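Acetylglutamate kinase (Streptococcus mutans, PDB 3L86) probably catalyses the ATP-dependent phosphorylation of N-acetyl-L-glutamate, the second step of arginine biosynthesis from glutamate, and binds both N-acetyl-L-glutamate and ADP. Local coordinates at residues A[143-148]-A[187-192]; A[92-97]-A[149-154]; A[216-221]-A[272-277]; A[211-216]-A[264-269]. All blocks are in the same frame, centred on the assembly; numbering follows the deposited sequence.

Interaction 1: A[143-148]-A[187-192]; sequences ADYLDK and DMLNIN. With NLG (N-acetyl-L-glutamate), chain C.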
# COMPACT_ATOMS: atom_id res chain seq x y z
N ALA A 143 -2.81 -5.99 13.99
CA ALA A 143 -1.39 -6.30 13.79
C ALA A 143 -0.67 -6.81 15.06
O ALA A 143 -1.21 -6.71 16.15
CB ALA A 143 -0.65 -5.03 13.28
N ASP A 144 0.55 -7.33 14.91
CA ASP A 144 1.45 -7.63 16.04
C ASP A 144 2.89 -7.17 15.68
O ASP A 144 3.13 -6.85 14.54
CB ASP A 144 1.48 -9.15 16.31
CG ASP A 144 1.78 -9.48 17.76
OD1 ASP A 144 2.31 -8.62 18.55
OD2 ASP A 144 1.43 -10.62 18.14
N TYR A 145 3.81 -7.11 16.66
CA TYR A 145 5.22 -6.65 16.46
C TYR A 145 5.95 -7.66 15.62
O TYR A 145 5.91 -8.85 15.93
CB TYR A 145 5.95 -6.55 17.82
CG TYR A 145 5.32 -5.50 18.72
CD1 TYR A 145 5.80 -4.23 18.71
CD2 TYR A 145 4.20 -5.80 19.52
CE1 TYR A 145 5.20 -3.23 19.50
CE2 TYR A 145 3.60 -4.81 20.30
CZ TYR A 145 4.14 -3.54 20.28
OH TYR A 145 3.64 -2.51 21.04
N LEU A 146 6.58 -7.20 14.58
CA LEU A 146 7.35 -8.04 13.74
C LEU A 146 8.53 -8.68 14.51
O LEU A 146 8.77 -9.82 14.37
CB LEU A 146 7.80 -7.26 12.50
CG LEU A 146 8.52 -7.98 11.37
CD1 LEU A 146 7.81 -9.26 10.92
CD2 LEU A 146 8.85 -7.11 10.17
N ASP A 147 9.21 -7.87 15.32
CA ASP A 147 10.45 -8.19 16.06
C ASP A 147 10.90 -6.96 16.81
O ASP A 147 11.67 -6.19 16.32
CB ASP A 147 11.57 -8.71 15.13
CG ASP A 147 12.91 -9.04 15.86
OD1 ASP A 147 13.05 -8.93 17.07
OD2 ASP A 147 13.81 -9.45 15.12
N LYS A 148 10.34 -6.79 17.98
CA LYS A 148 10.55 -5.60 18.81
C LYS A 148 11.99 -5.22 18.96
O LYS A 148 12.28 -4.13 18.76
CB LYS A 148 9.94 -5.72 20.21
CG LYS A 148 8.70 -5.05 20.48
CD LYS A 148 8.23 -5.45 21.87
CE LYS A 148 6.79 -5.10 22.16
NZ LYS A 148 6.43 -4.93 23.60
N ASP A 187 -2.14 -0.60 21.01
CA ASP A 187 -1.09 0.28 20.56
C ASP A 187 -1.02 0.39 19.02
O ASP A 187 -1.08 -0.63 18.33
CB ASP A 187 0.24 -0.24 21.13
CG ASP A 187 0.25 -0.18 22.69
OD1 ASP A 187 0.67 -1.14 23.33
OD2 ASP A 187 -0.23 0.83 23.27
N MET A 188 -0.87 1.61 18.51
CA MET A 188 -0.66 1.88 17.09
C MET A 188 0.72 1.40 16.60
O MET A 188 1.71 1.73 17.22
CB MET A 188 -0.79 3.38 16.81
CG MET A 188 -1.11 3.64 15.31
SD MET A 188 -1.03 5.37 14.74
CE MET A 188 -2.54 6.00 15.39
N LEU A 189 0.77 0.69 15.46
CA LEU A 189 2.03 0.18 14.86
C LEU A 189 2.24 0.66 13.41
O LEU A 189 1.26 0.86 12.69
CB LEU A 189 2.09 -1.38 14.87
CG LEU A 189 1.82 -2.13 16.18
CD1 LEU A 189 2.01 -3.68 16.01
CD2 LEU A 189 2.67 -1.63 17.30
N ASN A 190 3.50 0.79 12.98
CA ASN A 190 3.89 1.23 11.61
C ASN A 190 3.92 -0.02 10.71
O ASN A 190 4.66 -0.98 11.03
CB ASN A 190 5.27 1.97 11.67
CG ASN A 190 5.84 2.31 10.28
OD1 ASN A 190 5.13 2.24 9.28
ND2 ASN A 190 7.13 2.72 10.23
N ILE A 191 3.10 -0.06 9.65
CA ILE A 191 3.05 -1.25 8.75
C ILE A 191 3.59 -0.88 7.37
O ILE A 191 3.16 0.11 6.82
CB ILE A 191 1.62 -1.75 8.47
CG1 ILE A 191 0.76 -1.75 9.74
CG2 ILE A 191 1.66 -3.19 7.71
CD1 ILE A 191 1.05 -2.80 10.77
N ASN A 192 4.59 -1.58 6.83
CA ASN A 192 5.05 -1.33 5.43
C ASN A 192 3.78 -1.32 4.50
O ASN A 192 2.95 -2.22 4.64
CB ASN A 192 6.00 -2.45 4.97
CG ASN A 192 6.26 -2.41 3.47
OD1 ASN A 192 5.67 -3.19 2.70
ND2 ASN A 192 7.12 -1.52 3.04
CA NLG C . 6.78 1.91 6.35
C NLG C . 7.47 0.91 7.09
OXT NLG C . 8.66 0.62 6.97
O NLG C . 7.14 0.07 7.84
CB NLG C . 5.43 2.62 6.15
CG NLG C . 5.20 3.63 4.95
CD NLG C . 5.34 3.24 3.42
OE1 NLG C . 5.36 2.08 3.15
OE2 NLG C . 5.46 4.06 2.49
C7 NLG C . 8.16 3.80 6.17
C8 NLG C . 8.72 4.49 5.36
O7 NLG C . 8.14 3.93 7.37
N2 NLG C . 7.50 2.76 5.81
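Ala143 and Leu189 mark the nearest approach of two strands that cross without pairing: the short axes of 143-145 and 188-190 pass 8.0 Å apart at 72°, with side chains bridging the gap. Leu189 contributes the largest share, its two methyls dividing the work. CD1 lies against the backbone of Asp144, 3.6 Å from its carbonyl C, and also touches Ala143 CB. CD2 meets the ring of Tyr145 obliquely, 3.7 Å from CE1. With CG of Tyr145 anti to its carbonyl carbon (chi1 -64°), the ring comes back toward Leu189 although its CB departs from the other strand; the two side chains cross at about a right angle. Lys148 CE rests over the centre of one face of this ring. On the far flank of Leu189, Ile191 reaches Ala143 CB with its CD1 at 3.8 Å. In this amino acid kinase fold, strand 141-145 belongs to a two-stranded antiparallel sheet with 155-160, whereas strand 188-190 pairs with 174-182 in the large sheet; the apolar cluster, with a backbone bond between Ala143 and Tyr182, joins the smaller sheet to the larger. The same 187-192 segment also serves the substrate. Asn190 extends its amide toward N-acetyl-L-glutamate, and ND2 donates a nearly straight bond (167°) to the acetyl oxygen O7 at 3.3 Å. Thr99 OG1 is a second partner of that ND2, while Asn192 caps the following helix through OD1, bonded to the backbone N of Tyr195.

Interaction 2: A[92-97]-A[149-154]; sequences KINGLR and DTYGYV. With NLG (N-acetyl-L-glutamate), chain C.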
# COMPACT_ATOMS: atom_id res chain seq x y z
N LYS A 92 16.94 2.09 8.22
CA LYS A 92 16.18 1.02 7.65
C LYS A 92 16.98 -0.27 7.63
O LYS A 92 18.19 -0.22 7.59
CB LYS A 92 15.72 1.37 6.26
CG LYS A 92 14.36 2.06 6.21
CD LYS A 92 14.31 3.15 5.20
CE LYS A 92 12.86 3.48 4.70
NZ LYS A 92 12.57 3.91 3.30
N ILE A 93 16.28 -1.39 7.67
CA ILE A 93 16.88 -2.71 7.71
C ILE A 93 16.03 -3.58 6.83
O ILE A 93 14.84 -3.79 7.12
CB ILE A 93 16.81 -3.32 9.11
CG1 ILE A 93 17.67 -2.51 10.07
CG2 ILE A 93 17.26 -4.76 9.09
CD1 ILE A 93 17.90 -3.17 11.41
N ASN A 94 16.62 -4.07 5.73
CA ASN A 94 15.87 -4.98 4.87
C ASN A 94 14.68 -4.22 4.29
O ASN A 94 13.59 -4.77 4.15
CB ASN A 94 15.36 -6.19 5.69
CG ASN A 94 16.49 -7.20 6.03
OD1 ASN A 94 16.59 -7.69 7.17
ND2 ASN A 94 17.32 -7.54 5.03
N GLY A 95 14.90 -2.95 3.96
CA GLY A 95 13.85 -2.07 3.45
C GLY A 95 12.75 -1.66 4.45
O GLY A 95 11.81 -0.97 4.06
N LEU A 96 12.87 -2.03 5.72
CA LEU A 96 11.85 -1.66 6.76
C LEU A 96 12.41 -0.64 7.76
O LEU A 96 13.52 -0.81 8.26
CB LEU A 96 11.37 -2.93 7.49
CG LEU A 96 10.80 -4.03 6.59
CD1 LEU A 96 10.53 -5.27 7.43
CD2 LEU A 96 9.47 -3.60 5.87
N ARG A 97 11.65 0.41 8.07
CA ARG A 97 12.13 1.50 8.97
C ARG A 97 12.10 1.04 10.43
O ARG A 97 11.05 0.56 10.88
CB ARG A 97 11.20 2.75 8.86
CG ARG A 97 11.66 4.07 9.61
CD ARG A 97 10.47 5.16 9.59
NE ARG A 97 10.14 5.40 8.18
CZ ARG A 97 10.81 6.26 7.41
NH1 ARG A 97 11.79 7.03 7.92
NH2 ARG A 97 10.48 6.37 6.14
N ASP A 149 12.86 -6.17 19.33
CA ASP A 149 14.30 -5.84 19.57
C ASP A 149 15.00 -5.33 18.30
O ASP A 149 15.87 -4.47 18.36
CB ASP A 149 15.08 -7.05 20.11
CG ASP A 149 14.87 -7.29 21.61
OD1 ASP A 149 14.35 -6.39 22.32
OD2 ASP A 149 15.18 -8.41 22.06
N THR A 150 14.64 -5.86 17.14
CA THR A 150 15.22 -5.32 15.91
C THR A 150 14.59 -4.05 15.31
O THR A 150 15.29 -3.15 14.88
CB THR A 150 15.28 -6.39 14.84
OG1 THR A 150 15.98 -7.54 15.39
CG2 THR A 150 16.06 -5.89 13.60
N TYR A 151 13.25 -4.00 15.24
CA TYR A 151 12.52 -2.96 14.50
C TYR A 151 11.70 -2.05 15.39
O TYR A 151 11.26 -1.00 14.92
CB TYR A 151 11.52 -3.55 13.47
CG TYR A 151 12.11 -4.48 12.44
CD1 TYR A 151 12.82 -4.01 11.34
CD2 TYR A 151 11.98 -5.83 12.59
CE1 TYR A 151 13.37 -4.93 10.37
CE2 TYR A 151 12.52 -6.72 11.68
CZ TYR A 151 13.21 -6.27 10.58
OH TYR A 151 13.73 -7.23 9.70
N GLY A 152 11.47 -2.40 16.66
CA GLY A 152 10.65 -1.49 17.48
C GLY A 152 9.14 -1.66 17.21
O GLY A 152 8.65 -2.79 17.22
N TYR A 153 8.43 -0.54 16.94
CA TYR A 153 6.98 -0.49 16.69
C TYR A 153 6.54 -0.78 15.23
O TYR A 153 5.64 -0.11 14.70
CB TYR A 153 6.41 0.88 17.17
CG TYR A 153 6.20 0.89 18.67
CD1 TYR A 153 7.27 0.77 19.57
CD2 TYR A 153 4.91 0.99 19.20
CE1 TYR A 153 7.02 0.75 21.01
CE2 TYR A 153 4.68 1.00 20.57
CZ TYR A 153 5.73 0.85 21.47
OH TYR A 153 5.42 0.84 22.83
N VAL A 154 7.23 -1.68 14.56
CA VAL A 154 6.85 -2.18 13.22
C VAL A 154 5.93 -3.41 13.33
O VAL A 154 6.19 -4.34 14.11
CB VAL A 154 8.10 -2.44 12.35
CG1 VAL A 154 7.75 -3.12 11.01
CG2 VAL A 154 8.78 -1.06 12.05
CA NLG C . 6.78 1.91 6.35
C NLG C . 7.47 0.91 7.09
OXT NLG C . 8.66 0.62 6.97
O NLG C . 7.14 0.07 7.84
CB NLG C . 5.43 2.62 6.15
CG NLG C . 5.20 3.63 4.95
CD NLG C . 5.34 3.24 3.42
OE1 NLG C . 5.36 2.08 3.15
OE2 NLG C . 5.46 4.06 2.49
C7 NLG C . 8.16 3.80 6.17
C8 NLG C . 8.72 4.49 5.36
O7 NLG C . 8.14 3.93 7.37
N2 NLG C . 7.50 2.76 5.81
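Tyr151 and Leu96 both set CG anti to the carbonyl carbon (chi1 -57° and -56°), which turns the tyrosine ring across the hairpin 92-97 and lays the leucine obliquely against it. CE1 is the ring atom that does the touching: it stands 4.0 Å from Leu96 CB and the same distance from Ile93 CB, while Ile93 O lies at the ring edge, in its plane, 3.7 Å from CE1. Thr150 CG2 sits over the centre of one face of the ring and also meets Ile93 CD1 at 3.9 Å, so the helix end 149-151 touches the isoleucine with two neighbouring residues. The hairpin reverses through a type I' turn, Ile93 to Leu96, closed by reciprocal backbone bonds between those two residues; it probably acts as a lid over the N-acetyl-L-glutamate pocket, as in related acetylglutamate kinases. Arg97, whose CB points away from 149-154, carries its side chain to the ligand. Its backbone N donates almost linearly (177°) to the carboxylate OXT at 3.2 Å, and its NE makes a short bond to the acetyl O7, 2.6 Å long. Asn80 OD1 takes a bond from NH1.

Interaction 3: A[216-221]-A[272-277]; sequences KGVLEN and TGTLIT. With ADP (adenosine-5'-diphosphate), chain B.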
# COMPACT_ATOMS: atom_id res chain seq x y z
N LYS A 216 8.81 2.82 -13.63
CA LYS A 216 7.91 2.24 -14.65
C LYS A 216 7.65 0.74 -14.63
O LYS A 216 6.72 0.24 -15.32
CB LYS A 216 8.31 2.73 -16.05
CG LYS A 216 8.11 4.26 -16.12
CD LYS A 216 8.14 4.83 -17.55
CE LYS A 216 7.85 6.36 -17.53
NZ LYS A 216 6.39 6.76 -17.48
N GLY A 217 8.38 0.01 -13.81
CA GLY A 217 8.17 -1.43 -13.75
C GLY A 217 9.29 -1.94 -12.86
O GLY A 217 9.98 -1.15 -12.21
N VAL A 218 9.43 -3.27 -12.79
CA VAL A 218 10.62 -3.88 -12.19
C VAL A 218 11.68 -3.89 -13.30
O VAL A 218 11.43 -4.42 -14.38
CB VAL A 218 10.34 -5.36 -11.83
CG1 VAL A 218 11.59 -6.00 -11.14
CG2 VAL A 218 9.08 -5.46 -10.89
N LEU A 219 12.85 -3.33 -13.03
CA LEU A 219 13.89 -3.13 -14.03
C LEU A 219 14.96 -4.24 -13.89
O LEU A 219 15.27 -4.67 -12.77
CB LEU A 219 14.52 -1.76 -13.81
CG LEU A 219 13.51 -0.60 -13.63
CD1 LEU A 219 14.27 0.64 -13.47
CD2 LEU A 219 12.60 -0.49 -14.83
N GLU A 220 15.43 -4.75 -15.03
CA GLU A 220 16.49 -5.75 -15.06
C GLU A 220 17.30 -5.53 -16.32
O GLU A 220 16.72 -5.46 -17.42
CB GLU A 220 15.93 -7.18 -15.07
CG GLU A 220 17.03 -8.30 -14.88
CD GLU A 220 16.44 -9.72 -14.74
OE1 GLU A 220 15.21 -9.82 -14.79
OE2 GLU A 220 17.18 -10.72 -14.57
N ASN A 221 18.63 -5.41 -16.15
CA ASN A 221 19.56 -5.19 -17.29
C ASN A 221 19.14 -4.02 -18.14
O ASN A 221 19.20 -4.11 -19.36
CB ASN A 221 19.61 -6.42 -18.21
CG ASN A 221 20.35 -7.60 -17.57
OD1 ASN A 221 19.94 -8.75 -17.74
ND2 ASN A 221 21.41 -7.32 -16.84
N THR A 272 -0.38 0.14 -17.31
CA THR A 272 0.85 -0.48 -17.91
C THR A 272 2.05 -0.57 -16.93
O THR A 272 2.13 0.22 -15.95
CB THR A 272 1.28 0.28 -19.19
OG1 THR A 272 1.74 1.60 -18.86
CG2 THR A 272 0.09 0.36 -20.18
N GLY A 273 2.97 -1.52 -17.16
CA GLY A 273 4.09 -1.78 -16.22
C GLY A 273 4.51 -3.26 -16.19
O GLY A 273 4.53 -3.94 -17.23
N THR A 274 4.90 -3.78 -15.04
CA THR A 274 5.23 -5.20 -15.00
C THR A 274 4.06 -6.02 -14.44
O THR A 274 3.59 -5.74 -13.34
CB THR A 274 6.44 -5.44 -14.07
OG1 THR A 274 7.58 -4.69 -14.53
CG2 THR A 274 6.75 -6.96 -13.92
N LEU A 275 3.61 -7.06 -15.18
CA LEU A 275 2.58 -7.98 -14.69
C LEU A 275 3.09 -9.23 -13.98
O LEU A 275 3.94 -9.94 -14.51
CB LEU A 275 1.72 -8.46 -15.84
CG LEU A 275 0.47 -7.68 -16.16
CD1 LEU A 275 -0.49 -7.65 -14.98
CD2 LEU A 275 0.88 -6.30 -16.57
N ILE A 276 2.55 -9.50 -12.80
CA ILE A 276 2.91 -10.66 -11.98
C ILE A 276 1.74 -11.62 -11.84
O ILE A 276 0.58 -11.20 -11.51
CB ILE A 276 3.40 -10.20 -10.59
CG1 ILE A 276 4.71 -9.42 -10.72
CG2 ILE A 276 3.57 -11.40 -9.67
CD1 ILE A 276 5.12 -8.72 -9.44
N THR A 277 1.93 -12.92 -12.11
CA THR A 277 0.89 -13.95 -11.97
C THR A 277 1.45 -15.18 -11.25
O THR A 277 2.67 -15.31 -11.07
CB THR A 277 0.29 -14.33 -13.30
OG1 THR A 277 1.31 -14.86 -14.15
CG2 THR A 277 -0.33 -13.12 -13.95
PB ADP B . 7.13 3.41 -2.85
O1B ADP B . 6.84 2.22 -1.99
O2B ADP B . 6.29 3.51 -4.13
O3B ADP B . 7.04 4.68 -2.07
PA ADP B . 9.99 2.59 -2.70
O1A ADP B . 11.21 3.50 -2.79
O2A ADP B . 9.68 2.00 -1.35
O3A ADP B . 8.67 3.33 -3.36
O5' ADP B . 10.28 1.43 -3.78
C5' ADP B . 10.50 1.80 -5.17
C4' ADP B . 12.03 1.90 -5.42
O4' ADP B . 12.72 0.63 -5.39
C3' ADP B . 12.41 2.48 -6.79
O3' ADP B . 12.30 3.90 -6.71
C2' ADP B . 13.87 2.09 -6.94
O2' ADP B . 14.64 3.13 -6.36
C1' ADP B . 14.03 0.89 -6.00
N9 ADP B . 14.45 -0.32 -6.75
C8 ADP B . 15.40 -1.19 -6.29
N7 ADP B . 15.53 -2.22 -7.16
C5 ADP B . 14.68 -1.99 -8.19
C6 ADP B . 14.35 -2.65 -9.46
N6 ADP B . 14.91 -3.84 -9.79
N1 ADP B . 13.39 -2.10 -10.25
C2 ADP B . 12.79 -0.96 -9.94
N3 ADP B . 13.05 -0.30 -8.81
C4 ADP B . 13.98 -0.74 -7.91
O HOH W 1 4.59 1.88 -15.49
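Thr274 meets segment 216-221 with its whole side chain. CB, directed at the opposing segment, lies 4.1 Å from Val218 CG2. CG2 branches to the same valine methyl; the two side chains cross at about a right angle. The other branch carries the polar contact: with OG1 anti to the carbonyl carbon (chi1 -59°), the hydroxyl accepts the backbone N-H of Val218 at 2.9 Å (156°) and rests 3.4 Å from Gly217 CA. Leu225 O, on the neighbouring strand 223-229, is the hydroxyl's further partner. Gly217, without a side chain, lets the hydroxyl come this close to its CA. Alongside, Lys216 O receives a CA-H contact from Gly273 CA at 3.4 Å, and one water lies within bonding distance of both Lys216 O and Thr272 O. Beyond Val218 the chain turns its polar edge to the nucleotide: Leu219 N donates to adenine N1 at 3.1 Å, nearly straight at 171°, and Leu219 O accepts from N6. That pair of backbone bonds reads the Watson-Crick edge of adenine. Since the hydroxyl holds the amide one residue before Leu219, its bond from the strand 274-277 probably helps set the position from which Leu219 recognises the base.

Interaction 4: A[211-216]-A[264-269]; sequences LMTNVK and VLIGDN. With ADP (adenosine-5'-diphosphate), chain B.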
# COMPACT_ATOMS: atom_id res chain seq x y z
N LEU A 211 0.17 -2.00 -7.52
CA LEU A 211 1.14 -1.38 -6.64
C LEU A 211 1.79 -0.18 -7.38
O LEU A 211 2.79 -0.32 -8.12
CB LEU A 211 2.23 -2.43 -6.19
CG LEU A 211 1.70 -3.63 -5.35
CD1 LEU A 211 2.69 -4.80 -5.28
CD2 LEU A 211 1.29 -3.25 -3.91
N MET A 212 1.21 1.00 -7.17
CA MET A 212 1.60 2.17 -7.98
C MET A 212 2.72 2.93 -7.26
O MET A 212 2.63 3.18 -6.05
CB MET A 212 0.37 3.10 -8.19
CG MET A 212 0.41 3.84 -9.55
SD MET A 212 -1.05 4.89 -9.92
CE MET A 212 -0.70 6.22 -8.79
N THR A 213 3.78 3.25 -8.01
CA THR A 213 5.02 3.69 -7.42
C THR A 213 5.68 4.72 -8.37
O THR A 213 4.98 5.29 -9.27
CB THR A 213 5.97 2.47 -7.13
OG1 THR A 213 7.23 2.93 -6.59
CG2 THR A 213 6.24 1.58 -8.37
N ASN A 214 6.97 4.99 -8.19
CA ASN A 214 7.60 6.05 -8.98
C ASN A 214 8.72 5.53 -9.93
O ASN A 214 9.72 6.23 -10.22
CB ASN A 214 8.04 7.23 -8.06
CG ASN A 214 9.19 6.87 -7.14
OD1 ASN A 214 9.37 5.69 -6.80
ND2 ASN A 214 10.05 7.85 -6.83
N VAL A 215 8.54 4.29 -10.38
CA VAL A 215 9.36 3.67 -11.41
C VAL A 215 8.39 3.00 -12.36
O VAL A 215 7.26 2.64 -11.96
CB VAL A 215 10.44 2.71 -10.80
CG1 VAL A 215 9.79 1.58 -9.96
CG2 VAL A 215 11.28 2.15 -11.88
N LYS A 216 8.81 2.82 -13.63
CA LYS A 216 7.91 2.24 -14.65
C LYS A 216 7.65 0.74 -14.63
O LYS A 216 6.72 0.24 -15.32
CB LYS A 216 8.31 2.73 -16.05
CG LYS A 216 8.11 4.26 -16.12
CD LYS A 216 8.14 4.83 -17.55
CE LYS A 216 7.85 6.36 -17.53
NZ LYS A 216 6.39 6.76 -17.48
N VAL A 264 -1.24 -9.06 -10.32
CA VAL A 264 -0.68 -7.85 -9.68
C VAL A 264 0.09 -6.97 -10.74
O VAL A 264 0.83 -7.51 -11.57
CB VAL A 264 0.27 -8.23 -8.50
CG1 VAL A 264 0.88 -6.96 -7.84
CG2 VAL A 264 -0.46 -9.02 -7.45
N LEU A 265 -0.10 -5.65 -10.73
CA LEU A 265 0.66 -4.73 -11.60
C LEU A 265 1.59 -3.83 -10.76
O LEU A 265 1.15 -3.22 -9.78
CB LEU A 265 -0.31 -3.86 -12.40
CG LEU A 265 0.26 -2.77 -13.32
CD1 LEU A 265 0.98 -3.50 -14.51
CD2 LEU A 265 -0.86 -1.88 -13.84
N ILE A 266 2.88 -3.80 -11.11
CA ILE A 266 3.85 -2.84 -10.58
C ILE A 266 4.27 -1.82 -11.72
O ILE A 266 4.78 -2.23 -12.79
CB ILE A 266 5.10 -3.59 -10.01
CG1 ILE A 266 4.68 -4.43 -8.79
CG2 ILE A 266 6.26 -2.60 -9.62
CD1 ILE A 266 5.80 -5.34 -8.22
N GLY A 267 4.03 -0.52 -11.48
CA GLY A 267 4.38 0.57 -12.46
C GLY A 267 3.97 1.97 -11.93
O GLY A 267 3.61 2.14 -10.75
N ASP A 268 4.05 2.98 -12.77
CA ASP A 268 3.79 4.35 -12.32
C ASP A 268 2.37 4.83 -12.68
O ASP A 268 2.08 6.02 -12.59
CB ASP A 268 4.87 5.33 -12.85
CG ASP A 268 4.72 5.71 -14.35
OD1 ASP A 268 3.84 5.17 -15.03
OD2 ASP A 268 5.50 6.59 -14.86
N ASN A 269 1.51 3.91 -13.10
CA ASN A 269 0.12 4.27 -13.51
C ASN A 269 -0.83 3.09 -13.28
O ASN A 269 -0.41 2.02 -12.85
CB ASN A 269 0.04 4.75 -14.99
CG ASN A 269 0.39 3.64 -16.02
OD1 ASN A 269 -0.51 2.96 -16.58
ND2 ASN A 269 1.70 3.49 -16.31
PB ADP B . 7.13 3.41 -2.85
O1B ADP B . 6.84 2.22 -1.99
O2B ADP B . 6.29 3.51 -4.13
O3B ADP B . 7.04 4.68 -2.07
PA ADP B . 9.99 2.59 -2.70
O1A ADP B . 11.21 3.50 -2.79
O2A ADP B . 9.68 2.00 -1.35
O3A ADP B . 8.67 3.33 -3.36
O5' ADP B . 10.28 1.43 -3.78
C5' ADP B . 10.50 1.80 -5.17
C4' ADP B . 12.03 1.90 -5.42
O4' ADP B . 12.72 0.63 -5.39
C3' ADP B . 12.41 2.48 -6.79
O3' ADP B . 12.30 3.90 -6.71
C2' ADP B . 13.87 2.09 -6.94
O2' ADP B . 14.64 3.13 -6.36
C1' ADP B . 14.03 0.89 -6.00
N9 ADP B . 14.45 -0.32 -6.75
C8 ADP B . 15.40 -1.19 -6.29
N7 ADP B . 15.53 -2.22 -7.16
C5 ADP B . 14.68 -1.99 -8.19
C6 ADP B . 14.35 -2.65 -9.46
N6 ADP B . 14.91 -3.84 -9.79
N1 ADP B . 13.39 -2.10 -10.25
C2 ADP B . 12.79 -0.96 -9.94
N3 ADP B . 13.05 -0.30 -8.81
C4 ADP B . 13.98 -0.74 -7.91
O HOH W 2 3.36 7.43 -10.28
O HOH W 1 4.59 1.88 -15.49
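Leu211 and Ile266 lie side by side and point the same way, as partners in a parallel pairing of strands 208-212 and 263-267 should. Leu211 CD1 touches Ile266 CG1 at 4.1 Å and, obliquely, Val264 CG1 at 3.8 Å, making a continuous apolar row on one face of the sheet; helix 193-203 packs against Leu211 and helix 246-258 against Val264. Met212 takes the other face, where its CG lies 3.7 Å from Asn269 N and its SD rests against the same residue. Leu211 N bonds to Leu265 O and Thr213 N to Gly267 O, two bonds of a parallel pairing in this αβα kinase core. Past the strand ends the orientation changes from parallel to crossing. Lys216 runs obliquely over Asp268, and its bend at chi4 (-82°) turns NZ back to OD2, a 2.8 Å salt bridge met on the syn side and 24° out of the carboxylate plane. The other oxygen, OD1, takes a nearly linear bond from Asn269 ND2, in the plane of that amide, whose OD1 is bonded to the backbone N of Leu271 and of Thr272. One water joins Thr213 O to Asp268 O. Thr213 faces the nucleotide instead: with chi1 at 178° OG1 lies trans to the amide nitrogen, which sends the hydroxyl to the ADP β-phosphate oxygen O2B at 2.7 Å. Paired cation, anion and amide probably help to hold the loop after the strand, and the hydroxyl bond to the phosphate is probably steadied by the neighbouring backbone bond of Thr213.

How the interactions relate
The four contacts fall into two pairs, one at each bound ligand. Interactions 1 and 2, with centres 10 Å apart, both touch N-acetyl-L-glutamate and interlock: Asn190 N lies 2.9 Å from Tyr153 O, and Leu146 N the same distance from Val154 O, both probable hydrogen bonds. Interactions 3 and 4, centres 8 Å apart, share Lys216 and a water, both touch ADP, and join through the antiparallel strands 263-267 and 274-277, where Thr274 N stands 2.7 Å from Ile266 O. Between the pairs lie centre distances of 24 to 29 Å; interactions 1, 3 and 4 reach the same large sheet, which spans the acetylglutamate and nucleotide sides of the active site.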